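Local structure of SnoN,Epimerase SnoN (Streptomyces nogalater, 5EP9) at residues A[33-37]-A[109-113]; A[153-159]-A[217-222]; A[169-174]-A[226-232]; A[260-264]-A[278-282]. The protein acts as a non-heme iron, 2-oxoglutarate-dependent epimerase in the biosynthesis of the polyketide antibiotic nogalamycin. One frame throughout, in Å; residues are numbered along the deposited sequence.

In the fold
The fold is a double-stranded beta-helix of the cupin clan, built here as a fusion of parts 14-202 and 203-305. Contact 1, within the first part, packs helix 30-43 on helix 104-114. About 13 Å away between centres, contact 2 pairs two strands of the larger sheet, and F218 joins the two by packing on L109 and L113. Contact 3 pairs two strands of the smaller sheet, about 20 Å from contact 2. These two contacts alternate along the chain, each spans both parts, and together they line the 2-oxoglutarate pocket from both sheets. Contact 4 closes the series within the second part, about 30 Å from contact 3 and away from the iron and 2-oxoglutarate sites.

Contact 1: A[33-37]-A[109-113]; sequences LERLA and LAEYL
L33 lies over one face of the Y112 ring, its CG 3.8 Å from the ring centroid and 13° off the normal, a CH-pi contact made almost over the middle of the ring. The CD2 branch of the same leucine reaches on over the CD1 and CE1 side of the tyrosine. A37 CB comes to Y112 CE2 at 3.7 Å, at the edge and near the ring plane. It is the first torsion of Y112 that turns the ring to the partner helix, since CG stands anti to the backbone N (chi1 -166°).

The remaining contacts are aliphatic. L109 sends CD2 to meet both leucines of the other helix, at 3.7 Å from L33 CD1 and slightly farther from L36 CD2, the L36 and L109 side chains crossing at about a right angle. L113 CD2 presses on the backbone of A37, 3.6 Å from its CA. The axes of the two segments approach to 10.2 Å with a crossing angle of -66°. L36 and L113 also touch V46, L109 touches V48, and L109 and L113 pack on F218, of the 203-305 part; the helix pair itself lies in the 14-202 part and is seated on the larger sheet.

The polar link runs through one water, which lies 2.6 Å from Y112 OH and donates to E34 OE2 at 3.0 Å. No direct hydrogen bond joins the two segments: the junction rests on shape and apolar packing, and the tyrosine hydroxyl and the glutamate carboxylate are linked to each other across the two segments by a water.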
loop_
_atom_site.group_PDB
_atom_site.type_symbol
_atom_site.label_atom_id
_atom_site.label_comp_id
_atom_site.label_asym_id
_atom_site.label_seq_id
_atom_site.Cartn_x
_atom_site.Cartn_y
_atom_site.Cartn_z
ATOM N N LEU A 33 18.443 3.187 -10.882
ATOM C CA LEU A 33 17.333 3.917 -10.297
ATOM C C LEU A 33 16.441 4.595 -11.423
ATOM O O LEU A 33 15.242 4.583 -11.348
ATOM C CB LEU A 33 17.864 4.940 -9.308
ATOM C CG LEU A 33 16.975 5.514 -8.219
ATOM C CD1 LEU A 33 16.311 4.396 -7.420
ATOM C CD2 LEU A 33 17.753 6.439 -7.252
ATOM N N GLU A 34 17.071 5.134 -12.431
ATOM C CA GLU A 34 16.361 5.703 -13.575
ATOM C C GLU A 34 15.561 4.640 -14.317
ATOM O O GLU A 34 14.436 4.846 -14.722
ATOM C CB GLU A 34 17.317 6.445 -14.561
ATOM C CG GLU A 34 16.594 7.328 -15.623
ATOM C CD GLU A 34 17.376 8.614 -16.024
ATOM O OE1 GLU A 34 18.323 8.541 -16.884
ATOM O OE2 GLU A 34 17.017 9.722 -15.475
ATOM N N ARG A 35 16.161 3.473 -14.438
ATOM C CA ARG A 35 15.523 2.294 -15.105
ATOM C C ARG A 35 14.359 1.788 -14.327
ATOM O O ARG A 35 13.289 1.511 -14.866
ATOM C CB ARG A 35 16.529 1.171 -15.402
ATOM C CG ARG A 35 17.336 1.470 -16.696
ATOM C CD ARG A 35 18.263 0.318 -17.128
ATOM N NE ARG A 35 18.867 -0.394 -15.967
ATOM C CZ ARG A 35 20.086 -0.201 -15.442
ATOM N NH1 ARG A 35 20.961 0.700 -15.923
ATOM N NH2 ARG A 35 20.419 -0.918 -14.371
ATOM N N LEU A 36 14.547 1.818 -13.054
ATOM C CA LEU A 36 13.489 1.421 -12.125
ATOM C C LEU A 36 12.274 2.345 -12.162
ATOM O O LEU A 36 11.117 1.914 -12.203
ATOM C CB LEU A 36 14.081 1.393 -10.738
ATOM C CG LEU A 36 13.157 0.794 -9.726
ATOM C CD1 LEU A 36 13.372 -0.731 -9.636
ATOM C CD2 LEU A 36 13.482 1.435 -8.420
ATOM N N ALA A 37 12.558 3.647 -12.145
ATOM C CA ALA A 37 11.512 4.665 -12.236
ATOM C C ALA A 37 10.762 4.540 -13.612
ATOM O O ALA A 37 9.585 4.796 -13.695
ATOM C CB ALA A 37 12.089 6.056 -12.068
ATOM N N LEU A 109 12.895 5.685 -2.268
ATOM C CA LEU A 109 12.421 5.066 -3.470
ATOM C C LEU A 109 11.073 5.647 -3.889
ATOM O O LEU A 109 10.907 6.000 -5.004
ATOM C CB LEU A 109 12.292 3.575 -3.291
ATOM C CG LEU A 109 13.638 2.897 -3.366
ATOM C CD1 LEU A 109 13.535 1.469 -2.822
ATOM C CD2 LEU A 109 14.137 2.840 -4.813
ATOM N N ALA A 110 10.152 5.735 -2.952
ATOM C CA ALA A 110 8.868 6.257 -3.210
ATOM C C ALA A 110 8.927 7.665 -3.810
ATOM O O ALA A 110 8.216 7.974 -4.782
ATOM C CB ALA A 110 7.980 6.274 -1.958
ATOM N N GLU A 111 9.745 8.521 -3.221
ATOM C CA GLU A 111 9.825 9.868 -3.686
ATOM C C GLU A 111 10.459 9.926 -5.053
ATOM O O GLU A 111 10.014 10.757 -5.866
ATOM C CB GLU A 111 10.588 10.847 -2.733
ATOM C CG GLU A 111 9.835 11.097 -1.449
ATOM C CD GLU A 111 10.292 12.353 -0.687
ATOM O OE1 GLU A 111 11.445 12.810 -0.868
ATOM O OE2 GLU A 111 9.463 12.832 0.111
ATOM N N TYR A 112 11.481 9.126 -5.301
ATOM C CA TYR A 112 12.091 9.097 -6.596
ATOM C C TYR A 112 11.035 8.597 -7.642
ATOM O O TYR A 112 10.894 9.141 -8.677
ATOM C CB TYR A 112 13.331 8.213 -6.630
ATOM C CG TYR A 112 14.182 8.420 -7.881
ATOM C CD1 TYR A 112 15.175 9.396 -7.943
ATOM C CD2 TYR A 112 13.970 7.636 -9.012
ATOM C CE1 TYR A 112 15.932 9.577 -9.102
ATOM C CE2 TYR A 112 14.705 7.814 -10.182
ATOM C CZ TYR A 112 15.671 8.770 -10.230
ATOM O OH TYR A 112 16.381 8.931 -11.394
ATOM N N LEU A 113 10.282 7.565 -7.321
ATOM C CA LEU A 113 9.306 7.004 -8.253
ATOM C C LEU A 113 8.167 7.958 -8.531
ATOM O O LEU A 113 7.727 8.101 -9.669
ATOM C CB LEU A 113 8.725 5.734 -7.729
ATOM C CG LEU A 113 9.675 4.552 -7.561
ATOM C CD1 LEU A 113 8.965 3.359 -6.908
ATOM C CD2 LEU A 113 10.284 4.125 -8.853
HETATM O O HOH W 1 14.830 8.935 -13.525
#

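Contact 2: A[153-159]-A[217-222]; sequences AGTALTA and TFHHAR. With AKG (2-oxoglutaric acid), chain E.
T158 and H219 are paired across two antiparallel strands of the larger sheet of the double-stranded beta-helix, the fold of the cupin clan. Strand 157-162 belongs to the 14-202 part of the fusion and strand 216-220 to the 203-305 part.

Backbone bonds set the register. T158 and H219 form a hydrogen-bonded pair, with T158 N to H219 O at 2.9 Å and H219 N to T158 O at 3.0 Å, flanked by the non-hydrogen-bonded pairs L157 with H220 and A159 with F218. Past the strand end, A221 N donates to A156 O.

Apolar contacts gather on the face carrying L157, A159, F218 and H220, where A159 CB meets F218 CE2 at 3.7 Å.

The other face belongs to the active site. H219 CG stands between the backbone N and the carbonyl carbon (chi1 72°), which lays the ring alongside T158. There T158 CB makes a CH-pi contact over one face of the imidazole, 4.0 Å from the H219 ring centroid, 24° off the normal and displaced toward the rim. H219 NE2 bonds D144, an iron ligand, and makes a weak bond of 3.2 Å to AKG O1, which approaches at the ring edge. A water accepts from T158 OG1 and donates to H219 O.

Within 217-222, R222 N lies close to the H220 imidazole plane and donates to H220 ND1 at 3.0 Å with an N-H...N angle of 162°.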
loop_
_atom_site.group_PDB
_atom_site.type_symbol
_atom_site.label_atom_id
_atom_site.label_comp_id
_atom_site.label_asym_id
_atom_site.label_seq_id
_atom_site.Cartn_x
_atom_site.Cartn_y
_atom_site.Cartn_z
ATOM N N ALA A 153 -5.213 11.819 -4.751
ATOM C CA ALA A 153 -5.467 10.386 -4.784
ATOM C C ALA A 153 -4.994 9.694 -6.063
ATOM O O ALA A 153 -4.398 8.619 -6.009
ATOM C CB ALA A 153 -6.984 10.144 -4.654
ATOM N N GLY A 154 -5.289 10.356 -7.181
ATOM C CA GLY A 154 -4.919 9.941 -8.501
ATOM C C GLY A 154 -3.435 9.749 -8.766
ATOM O O GLY A 154 -3.084 9.103 -9.758
ATOM N N THR A 155 -2.542 10.270 -7.895
ATOM C CA THR A 155 -1.088 10.062 -8.085
ATOM C C THR A 155 -0.416 9.424 -6.849
ATOM O O THR A 155 0.789 9.281 -6.811
ATOM C CB THR A 155 -0.326 11.361 -8.359
ATOM O OG1 THR A 155 -0.626 12.291 -7.320
ATOM C CG2 THR A 155 -0.747 11.906 -9.694
ATOM N N ALA A 156 -1.224 8.990 -5.905
ATOM C CA ALA A 156 -0.693 8.303 -4.745
ATOM C C ALA A 156 -0.054 6.987 -5.134
ATOM O O ALA A 156 -0.187 6.448 -6.274
ATOM C CB ALA A 156 -1.772 8.084 -3.752
ATOM N N LEU A 157 0.714 6.492 -4.224
ATOM C CA LEU A 157 1.354 5.160 -4.412
ATOM C C LEU A 157 1.487 4.357 -3.115
ATOM O O LEU A 157 1.617 4.937 -2.013
ATOM C CB LEU A 157 2.690 5.234 -5.112
ATOM C CG LEU A 157 3.904 5.706 -4.372
ATOM C CD1 LEU A 157 5.120 5.570 -5.300
ATOM C CD2 LEU A 157 3.741 7.187 -4.152
ATOM N N THR A 158 1.507 3.041 -3.291
ATOM C CA THR A 158 1.496 2.101 -2.208
ATOM C C THR A 158 2.775 1.209 -2.213
ATOM O O THR A 158 3.100 0.656 -3.209
ATOM C CB THR A 158 0.241 1.265 -2.256
ATOM O OG1 THR A 158 -0.906 2.103 -2.094
ATOM C CG2 THR A 158 0.261 0.162 -1.197
ATOM N N ALA A 159 3.482 1.137 -1.084
ATOM C CA ALA A 159 4.578 0.187 -0.857
ATOM C C ALA A 159 4.083 -1.044 -0.108
ATOM O O ALA A 159 3.574 -0.927 1.001
ATOM C CB ALA A 159 5.673 0.828 -0.046
ATOM N N THR A 217 6.893 -4.305 -3.450
ATOM C CA THR A 217 6.400 -3.641 -4.641
ATOM C C THR A 217 5.983 -2.208 -4.290
ATOM O O THR A 217 5.628 -1.923 -3.147
ATOM C CB THR A 217 5.250 -4.365 -5.286
ATOM O OG1 THR A 217 4.212 -4.646 -4.329
ATOM C CG2 THR A 217 5.714 -5.681 -5.886
ATOM N N PHE A 218 6.050 -1.354 -5.316
ATOM C CA PHE A 218 5.345 -0.101 -5.352
ATOM C C PHE A 218 4.320 -0.151 -6.445
ATOM O O PHE A 218 4.603 -0.625 -7.556
ATOM C CB PHE A 218 6.281 1.034 -5.630
ATOM C CG PHE A 218 7.274 1.297 -4.523
ATOM C CD1 PHE A 218 8.472 0.658 -4.529
ATOM C CD2 PHE A 218 6.945 2.167 -3.484
ATOM C CE1 PHE A 218 9.394 0.870 -3.517
ATOM C CE2 PHE A 218 7.868 2.429 -2.496
ATOM C CZ PHE A 218 9.111 1.787 -2.506
ATOM N N HIS A 219 3.100 0.283 -6.138
ATOM C CA HIS A 219 2.096 0.473 -7.194
ATOM C C HIS A 219 1.355 1.791 -7.102
ATOM O O HIS A 219 0.909 2.260 -6.032
ATOM C CB HIS A 219 1.161 -0.739 -7.317
ATOM C CG HIS A 219 0.193 -0.902 -6.216
ATOM N ND1 HIS A 219 0.491 -1.599 -5.072
ATOM C CD2 HIS A 219 -1.100 -0.531 -6.103
ATOM C CE1 HIS A 219 -0.587 -1.663 -4.304
ATOM N NE2 HIS A 219 -1.554 -1.010 -4.899
ATOM N N HIS A 220 1.115 2.302 -8.280
ATOM C CA HIS A 220 0.319 3.526 -8.507
ATOM C C HIS A 220 -1.146 3.326 -8.132
ATOM O O HIS A 220 -1.721 2.279 -8.258
ATOM C CB HIS A 220 0.471 3.917 -10.003
ATOM C CG HIS A 220 -0.028 5.284 -10.381
ATOM N ND1 HIS A 220 -1.372 5.590 -10.540
ATOM C CD2 HIS A 220 0.652 6.397 -10.740
ATOM C CE1 HIS A 220 -1.495 6.847 -10.895
ATOM N NE2 HIS A 220 -0.293 7.338 -11.079
ATOM N N ALA A 221 -1.750 4.388 -7.668
ATOM C CA ALA A 221 -3.133 4.394 -7.182
ATOM C C ALA A 221 -4.191 4.102 -8.262
ATOM O O ALA A 221 -5.335 3.821 -7.920
ATOM C CB ALA A 221 -3.430 5.770 -6.572
ATOM N N ARG A 222 -3.807 4.261 -9.510
ATOM C CA ARG A 222 -4.672 3.907 -10.655
ATOM C C ARG A 222 -4.372 2.516 -11.271
ATOM O O ARG A 222 -5.092 2.059 -12.153
ATOM C CB ARG A 222 -4.696 5.010 -11.730
ATOM C CG ARG A 222 -5.396 6.323 -11.270
ATOM C CD ARG A 222 -5.796 7.363 -12.313
ATOM N NE ARG A 222 -6.652 6.856 -13.378
ATOM C CZ ARG A 222 -7.948 7.031 -13.436
ATOM N NH1 ARG A 222 -8.597 7.725 -12.500
ATOM N NH2 ARG A 222 -8.594 6.507 -14.467
HETATM C C1 AKG E . -3.070 -2.690 -1.833
HETATM O O1 AKG E . -3.464 -1.635 -2.394
HETATM O O2 AKG E . -1.982 -2.749 -1.210
HETATM C C2 AKG E . -3.875 -3.929 -1.946
HETATM O O5 AKG E . -4.949 -3.895 -2.581
HETATM C C3 AKG E . -3.335 -5.196 -1.244
HETATM C C4 AKG E . -4.078 -6.497 -1.529
HETATM C C5 AKG E . -3.564 -7.725 -0.814
HETATM O O3 AKG E . -2.536 -7.641 -0.118
HETATM O O4 AKG E . -4.210 -8.815 -0.893
HETATM O O HOH W 2 -1.566 2.638 -4.603
#

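Contact 3: A[169-174]-A[226-232]; sequences ERGCMT and SAGANST. With AKG (2-oxoglutaric acid), chain E; ACT (acetate ion), chain G.
R170 extends with CG anti to its backbone N (chi1 -169°) and bends at chi3, while T232 holds OG1 between its own N and carbonyl carbon (chi1 77°); together these torsions bring R170 NE to T232 OG1 at 3.0 Å, in the guanidinium plane. A weak bond from NH2 joins the same oxygen; NH1 bonds the backbone O of D165, and NH2 makes a salt bridge to E234. T232 OG1 donates to N230 OD1 at 2.8 Å, on a lone pair, and T232 N donates to that oxygen, closing an Asx turn. An alanine in place of N230 would be likely to leave both T232 donors without their acceptor and let the hydroxyl that receives R170 turn. E169 O takes both S231 N, at 2.9 Å, and S231 OG. At G171, a side chain would clash with G228 O.

Farther along, T174 N to S226 O and S226 N to T174 O are backbone bonds of 2.9 Å. M173 SD lies 3.7 Å from AKG C3. Strands 173-175 (part 14-202) and 225-227 (part 203-305) are the inner strands of the smaller sheet, flanked by 207-209 and 139-142, with R236 of strand 236-245 against R170 and A227.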
loop_
_atom_site.group_PDB
_atom_site.type_symbol
_atom_site.label_atom_id
_atom_site.label_comp_id
_atom_site.label_asym_id
_atom_site.label_seq_id
_atom_site.Cartn_x
_atom_site.Cartn_y
_atom_site.Cartn_z
ATOM N N GLU A 169 1.312 -19.169 -4.518
ATOM C CA GLU A 169 0.271 -19.862 -3.797
ATOM C C GLU A 169 -0.045 -19.324 -2.404
ATOM O O GLU A 169 -1.068 -19.695 -1.780
ATOM C CB GLU A 169 0.522 -21.390 -3.802
ATOM C CG GLU A 169 1.740 -21.840 -3.022
ATOM C CD GLU A 169 3.098 -21.818 -3.806
ATOM O OE1 GLU A 169 3.214 -21.257 -4.992
ATOM O OE2 GLU A 169 4.021 -22.462 -3.201
ATOM N N ARG A 170 0.815 -18.446 -1.913
ATOM C CA ARG A 170 0.591 -17.799 -0.600
ATOM C C ARG A 170 -0.145 -16.470 -0.731
ATOM O O ARG A 170 -0.415 -15.793 0.243
ATOM C CB ARG A 170 1.925 -17.625 0.161
ATOM C CG ARG A 170 1.715 -17.211 1.609
ATOM C CD ARG A 170 2.928 -17.476 2.491
ATOM N NE ARG A 170 3.083 -18.895 2.569
ATOM C CZ ARG A 170 4.190 -19.528 2.290
ATOM N NH1 ARG A 170 5.298 -18.879 1.977
ATOM N NH2 ARG A 170 4.217 -20.831 2.379
ATOM N N GLY A 171 -0.549 -16.131 -1.977
ATOM C CA GLY A 171 -1.397 -14.959 -2.258
ATOM C C GLY A 171 -0.682 -13.716 -2.706
ATOM O O GLY A 171 -0.980 -12.611 -2.204
ATOM N N CYS A 172 0.346 -13.845 -3.501
ATOM C CA CYS A 172 1.043 -12.683 -3.981
ATOM C C CYS A 172 0.096 -11.899 -4.846
ATOM O O CYS A 172 -0.988 -12.373 -5.222
ATOM C CB CYS A 172 2.353 -13.015 -4.732
ATOM S SG CYS A 172 2.088 -13.733 -6.368
ATOM N N MET A 173 0.556 -10.725 -5.233
ATOM C CA MET A 173 -0.246 -9.793 -6.071
ATOM C C MET A 173 -0.058 -10.003 -7.567
ATOM O O MET A 173 0.984 -10.469 -8.005
ATOM C CB MET A 173 0.017 -8.333 -5.690
ATOM C CG MET A 173 -0.434 -8.061 -4.228
ATOM S SD MET A 173 -1.057 -6.385 -3.931
ATOM C CE MET A 173 0.540 -5.742 -3.792
ATOM N N THR A 174 -1.075 -9.548 -8.286
ATOM C CA THR A 174 -1.094 -9.437 -9.748
ATOM C C THR A 174 -1.435 -8.006 -10.103
ATOM O O THR A 174 -2.309 -7.408 -9.493
ATOM C CB THR A 174 -2.133 -10.395 -10.309
ATOM O OG1 THR A 174 -1.711 -11.725 -9.977
ATOM C CG2 THR A 174 -2.336 -10.269 -11.840
ATOM N N SER A 226 -4.735 -7.176 -7.920
ATOM C CA SER A 226 -5.464 -8.175 -7.163
ATOM C C SER A 226 -4.476 -9.053 -6.415
ATOM O O SER A 226 -3.271 -8.883 -6.538
ATOM C CB SER A 226 -6.279 -9.060 -8.151
ATOM O OG SER A 226 -5.433 -9.868 -8.898
ATOM N N ALA A 227 -4.968 -10.073 -5.740
ATOM C CA ALA A 227 -4.105 -11.003 -5.069
ATOM C C ALA A 227 -4.783 -12.310 -4.921
ATOM O O ALA A 227 -6.036 -12.388 -4.765
ATOM C CB ALA A 227 -3.672 -10.479 -3.652
ATOM N N GLY A 228 -3.972 -13.350 -4.907
ATOM C CA GLY A 228 -4.535 -14.723 -4.758
ATOM C C GLY A 228 -4.970 -14.992 -3.339
ATOM O O GLY A 228 -4.681 -14.242 -2.390
ATOM N N ALA A 229 -5.704 -16.087 -3.190
ATOM C CA ALA A 229 -5.969 -16.671 -1.871
ATOM C C ALA A 229 -4.655 -17.188 -1.339
ATOM O O ALA A 229 -3.749 -17.559 -2.096
ATOM C CB ALA A 229 -6.999 -17.808 -1.979
ATOM N N ASN A 230 -4.527 -17.238 -0.035
ATOM C CA ASN A 230 -3.461 -18.047 0.525
ATOM C C ASN A 230 -3.935 -19.500 0.605
ATOM O O ASN A 230 -4.787 -19.807 1.437
ATOM C CB ASN A 230 -3.039 -17.538 1.921
ATOM C CG ASN A 230 -1.859 -18.291 2.492
ATOM O OD1 ASN A 230 -1.310 -19.252 1.899
ATOM N ND2 ASN A 230 -1.440 -17.825 3.683
ATOM N N SER A 231 -3.434 -20.354 -0.287
ATOM C CA SER A 231 -3.729 -21.770 -0.197
ATOM C C SER A 231 -2.678 -22.619 0.544
ATOM O O SER A 231 -2.747 -23.751 0.522
ATOM C CB SER A 231 -3.983 -22.335 -1.588
ATOM O OG SER A 231 -2.793 -22.317 -2.279
ATOM N N THR A 232 -1.760 -22.007 1.274
ATOM C CA THR A 232 -0.798 -22.720 2.089
ATOM C C THR A 232 -1.182 -22.654 3.574
ATOM O O THR A 232 -2.025 -21.877 3.992
ATOM C CB THR A 232 0.651 -22.129 1.960
ATOM O OG1 THR A 232 0.805 -20.907 2.727
ATOM C CG2 THR A 232 0.973 -21.861 0.482
HETATM C C1 AKG E . -3.070 -2.690 -1.833
HETATM O O1 AKG E . -3.464 -1.635 -2.394
HETATM O O2 AKG E . -1.982 -2.749 -1.210
HETATM C C2 AKG E . -3.875 -3.929 -1.946
HETATM O O5 AKG E . -4.949 -3.895 -2.581
HETATM C C3 AKG E . -3.335 -5.196 -1.244
HETATM C C4 AKG E . -4.078 -6.497 -1.529
HETATM C C5 AKG E . -3.564 -7.725 -0.814
HETATM O O3 AKG E . -2.536 -7.641 -0.118
HETATM O O4 AKG E . -4.210 -8.815 -0.893
HETATM C C ACT G . -5.893 -9.726 -12.152
HETATM O O ACT G . -6.331 -10.385 -11.208
HETATM O OXT ACT G . -5.648 -10.286 -13.247
HETATM C CH3 ACT G . -5.633 -8.268 -11.935
#

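Contact 4: A[260-264]-A[278-282]; sequences DLPGT and DRFPL
R279 holds P262 in a side-on grip in which NE and NH2 both donate to the single oxygen P262 O, joining two segments of the irregular chain that follows helix 256-259 and borders strand 118-128 of the double-stranded beta-helix. NE and NH2 of R279 each lie 2.8 Å from P262 O, and the oxygen sits almost exactly in the guanidinium plane, so the grip fixes that group's rotation. To get there the arginine leaves its backbone with CG anti to N (chi1 178°) and bends at chi2.

R279 CG lies 3.6 Å above the plane of the F280 ring, offset toward its rim, and CZ of the ring lies over the rim of the guanidinium. From 260-264, T264 CG2 comes to F280 CZ at 3.8 Å, and L261 crosses the phenylalanine at about a right angle. G263 O lies 3.4 Å from R279 CG, at the bend of the arm. NH1 makes a weak bond to F121 O, and D89 is a long, weak ionic partner.

A leucine in place of R279 would probably leave P262 O without its two donors. Both segments belong to the 203-305 part. Segment 260-264 is tied within itself by T264 OG1, which donates to L261 O at 2.8 Å.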
loop_
_atom_site.group_PDB
_atom_site.type_symbol
_atom_site.label_atom_id
_atom_site.label_comp_id
_atom_site.label_asym_id
_atom_site.label_seq_id
_atom_site.Cartn_x
_atom_site.Cartn_y
_atom_site.Cartn_z
ATOM N N ASP A 260 -13.355 8.945 7.521
ATOM C CA ASP A 260 -13.146 9.132 8.977
ATOM C C ASP A 260 -11.724 8.761 9.298
ATOM O O ASP A 260 -11.377 7.622 9.258
ATOM C CB ASP A 260 -14.110 8.246 9.753
ATOM C CG ASP A 260 -13.991 8.388 11.237
ATOM O OD1 ASP A 260 -13.914 9.527 11.747
ATOM O OD2 ASP A 260 -14.030 7.338 11.937
ATOM N N LEU A 261 -10.876 9.742 9.472
ATOM C CA LEU A 261 -9.449 9.490 9.608
ATOM C C LEU A 261 -9.181 9.572 11.102
ATOM O O LEU A 261 -9.360 10.627 11.722
ATOM C CB LEU A 261 -8.627 10.522 8.882
ATOM C CG LEU A 261 -8.890 10.620 7.405
ATOM C CD1 LEU A 261 -7.964 11.651 6.755
ATOM C CD2 LEU A 261 -8.719 9.266 6.752
ATOM N N PRO A 262 -8.714 8.470 11.699
ATOM C CA PRO A 262 -8.365 8.537 13.120
ATOM C C PRO A 262 -7.079 9.351 13.341
ATOM O O PRO A 262 -6.265 9.549 12.431
ATOM C CB PRO A 262 -8.123 7.078 13.489
ATOM C CG PRO A 262 -7.724 6.454 12.235
ATOM C CD PRO A 262 -8.449 7.145 11.116
ATOM N N GLY A 263 -6.981 9.860 14.556
ATOM C CA GLY A 263 -5.807 10.613 15.040
ATOM C C GLY A 263 -5.676 12.006 14.454
ATOM O O GLY A 263 -4.566 12.497 14.317
ATOM N N THR A 264 -6.798 12.611 14.066
ATOM C CA THR A 264 -6.817 13.924 13.386
ATOM C C THR A 264 -7.598 14.948 14.148
ATOM O O THR A 264 -8.073 15.881 13.538
ATOM C CB THR A 264 -7.413 13.865 11.951
ATOM O OG1 THR A 264 -8.741 13.308 11.960
ATOM C CG2 THR A 264 -6.551 13.003 11.035
ATOM N N ASP A 278 2.860 15.727 12.121
ATOM C CA ASP A 278 3.157 14.368 12.644
ATOM C C ASP A 278 2.217 13.290 12.265
ATOM O O ASP A 278 2.617 12.159 12.127
ATOM C CB ASP A 278 3.130 14.373 14.224
ATOM C CG ASP A 278 4.388 14.953 14.825
ATOM O OD1 ASP A 278 5.367 15.058 14.037
ATOM O OD2 ASP A 278 4.421 15.312 16.055
ATOM N N ARG A 279 0.961 13.620 12.142
ATOM C CA ARG A 279 -0.051 12.650 11.720
ATOM C C ARG A 279 0.086 12.205 10.226
ATOM O O ARG A 279 -0.286 11.137 9.842
ATOM C CB ARG A 279 -1.432 13.245 11.980
ATOM C CG ARG A 279 -2.591 12.365 11.531
ATOM C CD ARG A 279 -2.480 10.931 12.050
ATOM N NE ARG A 279 -3.627 10.185 11.600
ATOM C CZ ARG A 279 -3.723 9.543 10.425
ATOM N NH1 ARG A 279 -2.689 9.494 9.578
ATOM N NH2 ARG A 279 -4.886 8.930 10.104
ATOM N N PHE A 280 0.668 13.087 9.416
ATOM C CA PHE A 280 0.833 12.888 7.931
ATOM C C PHE A 280 2.212 13.306 7.520
ATOM O O PHE A 280 2.387 14.275 6.793
ATOM C CB PHE A 280 -0.189 13.663 7.131
ATOM C CG PHE A 280 -1.607 13.324 7.476
ATOM C CD1 PHE A 280 -2.148 12.131 7.086
ATOM C CD2 PHE A 280 -2.430 14.235 8.159
ATOM C CE1 PHE A 280 -3.482 11.808 7.373
ATOM C CE2 PHE A 280 -3.748 13.918 8.465
ATOM C CZ PHE A 280 -4.275 12.698 8.061
ATOM N N PRO A 281 3.232 12.612 8.053
ATOM C CA PRO A 281 4.561 13.230 8.063
ATOM C C PRO A 281 5.181 13.264 6.697
ATOM O O PRO A 281 5.118 12.275 5.940
ATOM C CB PRO A 281 5.363 12.332 9.045
ATOM C CG PRO A 281 4.674 10.995 8.903
ATOM C CD PRO A 281 3.226 11.375 8.835
ATOM N N LEU A 282 5.918 14.320 6.457
ATOM C CA LEU A 282 6.844 14.376 5.365
ATOM C C LEU A 282 7.822 13.176 5.444
ATOM O O LEU A 282 8.322 12.868 6.487
ATOM C CB LEU A 282 7.618 15.669 5.378
ATOM C CG LEU A 282 6.825 16.952 5.069
ATOM C CD1 LEU A 282 7.596 18.192 5.500
ATOM C CD2 LEU A 282 6.441 16.978 3.588
#